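Local coordinates for ESAT-6-like protein MAB_3113 (Mycobacterium abscessus, PDB 4I0X) that is of unknown function but pairs with MAB_3112 as the EsxEF complex, a WXG100-family heterodimer that is probably secreted, at residues G25-V30 with E71-L76. The protein carries 4 engineered substitutions. Numbering follows the deposited sequence.
Sequences GFKEFV and ELVEGL
Lys-27 and Val-73 mark where the backbones of 25-30 and 71-76 come nearest, their CA atoms 6.9 Å apart. Both segments are helical, and they run nearly antiparallel, at 161° between their N-to-C directions, with the axes approaching to 10.6 Å. Lys-27, whose CB is directed toward the other helix, lays its aliphatic chain among three side chains of 71-76: Leu-72, Val-73 and Leu-76. Leu-72 comes closest, its CD2 methyl lying 3.5 Å from Lys-27 CG and also touching CB. From one turn further along, Leu-76 brings its own CD2 to 3.8 Å from Lys-27 CB, the two side chains meeting at about a right angle. The lysine extends from its backbone with CG opposite the backbone N (chi1 179°) and then turns at chi2 and chi3, bringing CE to 3.9 Å from Val-73 CG1. These contacts are made by methylenes of the lysine and methyls of its partners. Such packing joins helix 11-47 to helix 52-87 near the middle of the helical hairpin that forms the WXG100 fold. Beside it, the buried Phe-26 makes a looser apolar contact, CE2 to Leu-72 CD1 at 4.4 Å, the methyl coming obliquely to the ring. Within its own helix, Val-30 CG2 sits 3.8 Å over one face of the Phe-26 ring, displaced from the centre toward the ring's margin. Phe-26 and Val-30 also pack on Leu-26 and Met-19 of the MAB_3112 chain, while Glu-71 forms a salt bridge with Lys-58 of that partner.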
# COMPACT_ATOMS: atom_id res chain seq x y z
N GLY B 25 1.30 -10.02 2.78
CA GLY B 25 2.55 -9.92 2.08
C GLY B 25 2.64 -8.62 1.34
O GLY B 25 3.70 -8.00 1.28
N PHE B 26 1.53 -8.18 0.78
CA PHE B 26 1.51 -6.92 0.06
C PHE B 26 1.71 -5.75 1.03
O PHE B 26 2.52 -4.88 0.78
CB PHE B 26 0.20 -6.77 -0.69
CG PHE B 26 0.12 -5.54 -1.52
CD1 PHE B 26 0.87 -5.41 -2.67
CD2 PHE B 26 -0.72 -4.52 -1.15
CE1 PHE B 26 0.77 -4.25 -3.44
CE2 PHE B 26 -0.82 -3.36 -1.94
CZ PHE B 26 -0.07 -3.25 -3.08
N LYS B 27 0.94 -5.72 2.12
CA LYS B 27 1.12 -4.69 3.13
C LYS B 27 2.56 -4.62 3.62
O LYS B 27 3.09 -3.55 3.82
CB LYS B 27 0.14 -4.90 4.30
CG LYS B 27 0.27 -3.89 5.41
CD LYS B 27 1.31 -4.31 6.42
CE LYS B 27 0.76 -4.24 7.80
NZ LYS B 27 1.79 -4.58 8.83
N GLU B 28 3.19 -5.77 3.86
CA GLU B 28 4.58 -5.78 4.37
C GLU B 28 5.56 -5.20 3.33
O GLU B 28 6.52 -4.48 3.64
CB GLU B 28 5.03 -7.22 4.67
CG GLU B 28 4.39 -7.88 5.88
CD GLU B 28 4.69 -9.39 5.95
OE1 GLU B 28 5.49 -9.92 5.12
OE2 GLU B 28 4.11 -10.06 6.85
N PHE B 29 5.31 -5.57 2.09
CA PHE B 29 6.09 -5.08 0.95
C PHE B 29 5.95 -3.56 0.81
O PHE B 29 6.94 -2.84 0.68
CB PHE B 29 5.61 -5.79 -0.31
CG PHE B 29 6.15 -5.18 -1.58
CD1 PHE B 29 7.48 -5.30 -1.93
CD2 PHE B 29 5.30 -4.51 -2.43
CE1 PHE B 29 7.97 -4.75 -3.10
CE2 PHE B 29 5.79 -3.94 -3.62
CZ PHE B 29 7.11 -4.09 -3.96
N VAL B 30 4.73 -3.07 0.91
CA VAL B 30 4.51 -1.63 0.82
C VAL B 30 5.18 -0.87 1.96
O VAL B 30 5.84 0.13 1.71
CB VAL B 30 3.04 -1.26 0.80
CG1 VAL B 30 2.90 0.28 0.79
CG2 VAL B 30 2.35 -1.89 -0.41
N GLU B 71 -4.43 3.54 6.27
CA GLU B 71 -5.71 3.08 5.77
C GLU B 71 -5.53 1.69 5.20
O GLU B 71 -6.37 0.82 5.35
CB GLU B 71 -6.29 4.07 4.74
CG GLU B 71 -7.54 3.56 4.09
CD GLU B 71 -8.11 4.50 3.07
OE1 GLU B 71 -9.22 4.20 2.57
OE2 GLU B 71 -7.44 5.53 2.78
N LEU B 72 -4.36 1.45 4.65
CA LEU B 72 -4.07 0.16 4.11
C LEU B 72 -3.97 -0.92 5.22
O LEU B 72 -4.49 -2.04 5.07
CB LEU B 72 -2.81 0.27 3.28
CG LEU B 72 -2.49 -0.91 2.41
CD1 LEU B 72 -1.68 -0.45 1.28
CD2 LEU B 72 -1.72 -1.90 3.28
N VAL B 73 -3.35 -0.57 6.34
CA VAL B 73 -3.24 -1.50 7.45
C VAL B 73 -4.59 -1.71 8.17
O VAL B 73 -4.92 -2.83 8.61
CB VAL B 73 -2.15 -1.10 8.47
CG1 VAL B 73 -0.85 -0.73 7.76
CG2 VAL B 73 -2.62 0.06 9.31
N GLU B 74 -5.39 -0.66 8.30
CA GLU B 74 -6.67 -0.78 8.97
C GLU B 74 -7.60 -1.69 8.14
O GLU B 74 -8.37 -2.48 8.68
CB GLU B 74 -7.31 0.58 9.22
CG GLU B 74 -8.55 0.50 10.14
CD GLU B 74 -9.43 1.74 10.13
OE1 GLU B 74 -9.03 2.77 9.54
OE2 GLU B 74 -10.54 1.69 10.71
N GLY B 75 -7.53 -1.56 6.82
CA GLY B 75 -8.30 -2.41 5.93
C GLY B 75 -7.87 -3.85 6.06
O GLY B 75 -8.70 -4.75 6.22
N LEU B 76 -6.58 -4.09 5.99
CA LEU B 76 -6.07 -5.43 6.20
C LEU B 76 -6.53 -6.02 7.55
O LEU B 76 -6.88 -7.20 7.61
CB LEU B 76 -4.54 -5.45 6.08
CG LEU B 76 -3.89 -6.76 6.45
CD1 LEU B 76 -4.26 -7.79 5.41
CD2 LEU B 76 -2.38 -6.60 6.56